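Local coordinates for protein transcription factor GAMBIF1 (Anopheles gambiae, PDB 1BVO) that binds DNA through its Rel homology specificity domain, the part in this chain, and probably activates transcription by RNA polymerase II as a Dorsal homologue, at residues 57-71 and 117-131. Sequence-based numbering, arbitrary orientation.
Sequences SCVTKEGPEHKPHPH and RQEIRVDPFRTGFGH
Arg117 reaches from the last turn of helix 107-120 to three successive backbone carbonyls. Its NH1 donates to His69 O at 2.6 Å, from above the carbonyl plane. Its NH2 donates to His71 O at 2.9 Å, and Pro70 O receives a weak bond from the same nitrogen. CG lies anti to the backbone N (chi1 -170°), and bends at chi2 and chi3 turn the guanidinium back to the loop. Asn72 adds a weak bond to NH2.

Pro68 is the apolar centre. Its CB packs 3.6 Å from Phe129 CE2, the two side chains crossing at about a right angle. Its CD meets Thr127 CG2. Pro68 O accepts a bond from His131 NE2 (2.7 Å), with the donor in the carbonyl plane. Lys67 runs over one face of the His131 ring, a CH-pi contact with CD 4.0 Å from the ring centroid. Phe125 lies beside His66, their planes at 53°. Thr127 OG1 bonds weakly to Glu65 O.

A second shell sets these groups. Asp123 OD2 accepts from Thr127 N and Gly128 N on its syn side, tying Asp123 to the backbone just after the type I turn of 123-126. One water joins His66 O, Asp123 OD1 and Phe125 N. His66 ND1 donates to Thr60 O at 2.8 Å, which fixes its ring. Val59 and Phe125 both touch Val167 of strand 159-172.

The contact joins the loop after strand 52-59 to the segment that leaves helix 107-120 after a Schellman motif at Arg121, within the Rel homology domain. Every direct hydrogen bond across the contact ends on a backbone carbonyl of 65-71, so the arginine's positive charge is probably stabilised by several carbonyl dipoles.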
# COMPACT_ATOMS: atom_id res chain seq x y z
N SER C 57 19.70 -9.52 -15.23
CA SER C 57 18.48 -8.77 -14.97
C SER C 57 17.31 -9.74 -15.05
O SER C 57 17.47 -10.87 -15.52
CB SER C 57 18.29 -7.61 -15.95
OG SER C 57 18.01 -8.05 -17.27
N CYS C 58 16.18 -9.32 -14.53
CA CYS C 58 14.97 -10.13 -14.52
C CYS C 58 14.19 -9.99 -15.81
O CYS C 58 13.90 -8.87 -16.26
CB CYS C 58 14.06 -9.69 -13.39
SG CYS C 58 14.59 -10.14 -11.75
N VAL C 59 13.82 -11.11 -16.40
CA VAL C 59 13.02 -11.10 -17.59
C VAL C 59 11.81 -11.94 -17.19
O VAL C 59 11.80 -12.55 -16.11
CB VAL C 59 13.76 -11.70 -18.78
CG1 VAL C 59 15.07 -10.99 -18.98
CG2 VAL C 59 13.96 -13.19 -18.57
N THR C 60 10.77 -11.93 -18.01
CA THR C 60 9.55 -12.68 -17.72
C THR C 60 9.75 -14.21 -17.88
O THR C 60 10.61 -14.64 -18.66
CB THR C 60 8.44 -12.21 -18.68
OG1 THR C 60 8.90 -12.33 -20.03
CG2 THR C 60 8.09 -10.75 -18.41
N LYS C 61 8.98 -15.02 -17.14
CA LYS C 61 9.06 -16.50 -17.28
C LYS C 61 8.60 -16.78 -18.69
O LYS C 61 8.97 -17.75 -19.35
CB LYS C 61 8.06 -17.20 -16.34
CG LYS C 61 6.74 -16.43 -16.10
CD LYS C 61 5.50 -17.32 -16.19
CE LYS C 61 4.58 -17.09 -15.00
NZ LYS C 61 3.21 -16.62 -15.34
N GLU C 62 7.68 -15.89 -19.04
CA GLU C 62 6.91 -15.76 -20.24
C GLU C 62 7.68 -15.69 -21.59
O GLU C 62 8.72 -15.05 -21.69
CB GLU C 62 5.99 -14.51 -20.00
CG GLU C 62 5.42 -14.45 -18.51
CD GLU C 62 4.76 -13.14 -18.03
OE1 GLU C 62 4.62 -12.19 -18.81
OE2 GLU C 62 4.38 -13.07 -16.85
N GLY C 63 7.20 -16.50 -22.54
CA GLY C 63 7.71 -16.57 -23.91
C GLY C 63 9.19 -16.66 -24.22
O GLY C 63 10.01 -16.06 -23.52
N PRO C 64 9.57 -17.28 -25.36
CA PRO C 64 10.99 -17.41 -25.72
C PRO C 64 11.61 -16.01 -25.89
O PRO C 64 12.81 -15.82 -25.68
CB PRO C 64 10.96 -18.19 -27.03
CG PRO C 64 9.71 -17.69 -27.66
CD PRO C 64 8.71 -17.69 -26.49
N GLU C 65 10.75 -15.05 -26.24
CA GLU C 65 11.13 -13.65 -26.40
C GLU C 65 10.88 -12.92 -25.09
O GLU C 65 10.21 -11.88 -25.06
CB GLU C 65 10.27 -13.00 -27.49
CG GLU C 65 10.62 -13.40 -28.89
CD GLU C 65 12.02 -12.96 -29.26
OE1 GLU C 65 12.21 -11.75 -29.54
OE2 GLU C 65 12.94 -13.81 -29.26
N HIS C 66 11.43 -13.46 -24.00
CA HIS C 66 11.24 -12.89 -22.67
C HIS C 66 11.44 -11.38 -22.67
O HIS C 66 12.35 -10.87 -23.31
CB HIS C 66 12.21 -13.52 -21.69
CG HIS C 66 12.27 -15.01 -21.78
ND1 HIS C 66 11.53 -15.84 -20.96
CD2 HIS C 66 12.92 -15.81 -22.65
CE1 HIS C 66 11.72 -17.09 -21.33
NE2 HIS C 66 12.55 -17.10 -22.35
N LYS C 67 10.61 -10.70 -21.89
CA LYS C 67 10.65 -9.24 -21.76
C LYS C 67 11.16 -8.84 -20.39
O LYS C 67 10.99 -9.57 -19.41
CB LYS C 67 9.24 -8.64 -21.82
CG LYS C 67 8.30 -9.15 -22.86
CD LYS C 67 6.90 -8.70 -22.48
CE LYS C 67 5.91 -8.95 -23.59
NZ LYS C 67 6.18 -8.00 -24.70
N PRO C 68 11.67 -7.61 -20.29
CA PRO C 68 12.20 -7.04 -19.06
C PRO C 68 11.10 -7.18 -18.02
O PRO C 68 9.93 -6.86 -18.29
CB PRO C 68 12.39 -5.58 -19.43
CG PRO C 68 12.87 -5.68 -20.82
CD PRO C 68 11.91 -6.69 -21.42
N HIS C 69 11.46 -7.80 -16.91
CA HIS C 69 10.52 -7.99 -15.85
C HIS C 69 10.83 -6.84 -14.93
O HIS C 69 11.99 -6.60 -14.61
CB HIS C 69 10.75 -9.32 -15.14
CG HIS C 69 9.68 -9.66 -14.16
ND1 HIS C 69 9.28 -8.78 -13.18
CD2 HIS C 69 8.87 -10.73 -14.07
CE1 HIS C 69 8.26 -9.31 -12.51
NE2 HIS C 69 7.99 -10.49 -13.03
N PRO C 70 9.79 -6.15 -14.44
CA PRO C 70 9.93 -5.00 -13.54
C PRO C 70 10.84 -5.19 -12.34
O PRO C 70 11.61 -4.29 -11.98
CB PRO C 70 8.49 -4.72 -13.11
CG PRO C 70 7.81 -6.05 -13.29
CD PRO C 70 8.37 -6.49 -14.62
N HIS C 71 10.75 -6.36 -11.72
CA HIS C 71 11.56 -6.64 -10.54
C HIS C 71 13.05 -6.30 -10.65
O HIS C 71 13.67 -6.48 -11.70
CB HIS C 71 11.29 -8.06 -10.07
CG HIS C 71 9.90 -8.26 -9.56
ND1 HIS C 71 9.41 -9.48 -9.19
CD2 HIS C 71 8.92 -7.36 -9.31
CE1 HIS C 71 8.17 -9.34 -8.71
NE2 HIS C 71 7.86 -8.06 -8.77
N ARG C 117 13.99 0.66 -16.59
CA ARG C 117 14.75 -0.41 -17.26
C ARG C 117 15.06 0.07 -18.68
O ARG C 117 16.16 -0.14 -19.17
CB ARG C 117 13.94 -1.73 -17.26
CG ARG C 117 14.72 -2.99 -17.71
CD ARG C 117 15.78 -3.45 -16.69
NE ARG C 117 15.25 -3.49 -15.32
CZ ARG C 117 14.44 -4.43 -14.83
NH1 ARG C 117 14.06 -5.45 -15.61
NH2 ARG C 117 13.97 -4.31 -13.59
N GLN C 118 14.13 0.81 -19.29
CA GLN C 118 14.32 1.35 -20.64
C GLN C 118 15.44 2.40 -20.73
O GLN C 118 16.24 2.36 -21.66
CB GLN C 118 13.00 1.94 -21.19
CG GLN C 118 13.07 2.39 -22.67
CD GLN C 118 11.74 2.85 -23.25
OE1 GLN C 118 11.27 2.31 -24.27
NE2 GLN C 118 11.14 3.88 -22.66
N GLU C 119 15.47 3.33 -19.77
CA GLU C 119 16.48 4.41 -19.68
C GLU C 119 17.86 3.74 -19.64
O GLU C 119 18.73 4.01 -20.47
CB GLU C 119 16.24 5.24 -18.39
CG GLU C 119 16.14 6.80 -18.55
CD GLU C 119 15.82 7.58 -17.24
OE1 GLU C 119 16.65 7.56 -16.29
OE2 GLU C 119 14.75 8.23 -17.16
N ILE C 120 18.00 2.80 -18.72
CA ILE C 120 19.21 2.01 -18.52
C ILE C 120 19.62 1.31 -19.83
O ILE C 120 20.79 0.98 -20.03
CB ILE C 120 18.87 0.92 -17.46
CG1 ILE C 120 19.77 0.97 -16.24
CG2 ILE C 120 18.98 -0.44 -18.04
CD1 ILE C 120 19.46 -0.19 -15.30
N ARG C 121 18.61 1.02 -20.68
CA ARG C 121 18.72 0.34 -21.98
C ARG C 121 18.90 -1.18 -21.87
O ARG C 121 19.47 -1.80 -22.75
CB ARG C 121 19.82 0.93 -22.87
CG ARG C 121 19.52 2.28 -23.55
CD ARG C 121 18.61 2.19 -24.80
NE ARG C 121 19.27 1.67 -26.02
CZ ARG C 121 18.74 1.75 -27.24
NH1 ARG C 121 17.55 2.31 -27.41
NH2 ARG C 121 19.37 1.24 -28.30
N VAL C 122 18.35 -1.77 -20.81
CA VAL C 122 18.45 -3.21 -20.63
C VAL C 122 17.24 -3.92 -21.23
O VAL C 122 16.14 -3.87 -20.67
CB VAL C 122 18.60 -3.62 -19.15
CG1 VAL C 122 18.38 -5.11 -18.97
CG2 VAL C 122 19.98 -3.26 -18.66
N ASP C 123 17.44 -4.52 -22.39
CA ASP C 123 16.38 -5.24 -23.04
C ASP C 123 17.07 -6.38 -23.74
O ASP C 123 17.48 -6.25 -24.90
CB ASP C 123 15.65 -4.35 -24.03
CG ASP C 123 14.52 -5.08 -24.74
OD1 ASP C 123 14.38 -6.31 -24.60
OD2 ASP C 123 13.78 -4.40 -25.48
N PRO C 124 17.23 -7.50 -23.05
CA PRO C 124 17.89 -8.68 -23.58
C PRO C 124 17.40 -9.16 -24.94
O PRO C 124 18.18 -9.27 -25.89
CB PRO C 124 17.63 -9.73 -22.50
CG PRO C 124 17.57 -8.92 -21.24
CD PRO C 124 16.72 -7.76 -21.69
N PHE C 125 16.11 -9.44 -25.04
CA PHE C 125 15.56 -9.97 -26.28
C PHE C 125 14.95 -9.03 -27.33
O PHE C 125 14.35 -9.50 -28.29
CB PHE C 125 14.61 -11.12 -25.94
CG PHE C 125 15.26 -12.24 -25.19
CD1 PHE C 125 15.33 -12.22 -23.80
CD2 PHE C 125 15.82 -13.31 -25.88
CE1 PHE C 125 15.96 -13.27 -23.11
CE2 PHE C 125 16.45 -14.35 -25.20
CZ PHE C 125 16.52 -14.33 -23.81
N ARG C 126 15.19 -7.72 -27.20
CA ARG C 126 14.65 -6.73 -28.14
C ARG C 126 13.16 -6.95 -28.20
O ARG C 126 12.58 -7.38 -29.19
CB ARG C 126 15.31 -6.87 -29.51
CG ARG C 126 16.78 -6.44 -29.49
CD ARG C 126 17.57 -7.02 -30.65
NE ARG C 126 18.96 -6.54 -30.59
CZ ARG C 126 19.61 -5.99 -31.62
NH1 ARG C 126 19.00 -5.84 -32.79
NH2 ARG C 126 20.87 -5.55 -31.46
N THR C 127 12.54 -6.57 -27.10
CA THR C 127 11.13 -6.73 -26.84
C THR C 127 10.43 -5.37 -26.69
O THR C 127 9.20 -5.27 -26.82
CB THR C 127 11.05 -7.55 -25.54
OG1 THR C 127 10.76 -8.91 -25.84
CG2 THR C 127 10.04 -6.98 -24.57
N GLY C 128 11.21 -4.33 -26.44
CA GLY C 128 10.65 -3.01 -26.25
C GLY C 128 9.83 -3.02 -24.97
O GLY C 128 9.68 -4.04 -24.31
N PHE C 129 9.24 -1.88 -24.63
CA PHE C 129 8.46 -1.83 -23.41
C PHE C 129 6.97 -1.71 -23.59
O PHE C 129 6.28 -1.04 -22.81
CB PHE C 129 9.05 -0.79 -22.46
CG PHE C 129 10.43 -1.14 -22.04
CD1 PHE C 129 11.48 -1.08 -22.95
CD2 PHE C 129 10.67 -1.66 -20.78
CE1 PHE C 129 12.73 -1.55 -22.62
CE2 PHE C 129 11.92 -2.13 -20.44
CZ PHE C 129 12.96 -2.08 -21.36
N GLY C 130 6.46 -2.48 -24.55
CA GLY C 130 5.04 -2.48 -24.84
C GLY C 130 4.26 -2.89 -23.61
O GLY C 130 3.28 -2.25 -23.23
N HIS C 131 4.79 -3.89 -22.91
CA HIS C 131 4.17 -4.42 -21.72
C HIS C 131 4.01 -3.42 -20.56
O HIS C 131 3.28 -3.70 -19.61
CB HIS C 131 4.91 -5.69 -21.30
CG HIS C 131 6.33 -5.48 -20.89
ND1 HIS C 131 7.18 -4.60 -21.54
CD2 HIS C 131 7.03 -5.97 -19.84
CE1 HIS C 131 8.33 -4.56 -20.90
NE2 HIS C 131 8.27 -5.37 -19.86
O HOH W 1 15.48 -7.07 -17.78
O HOH W 2 13.90 -8.62 -23.31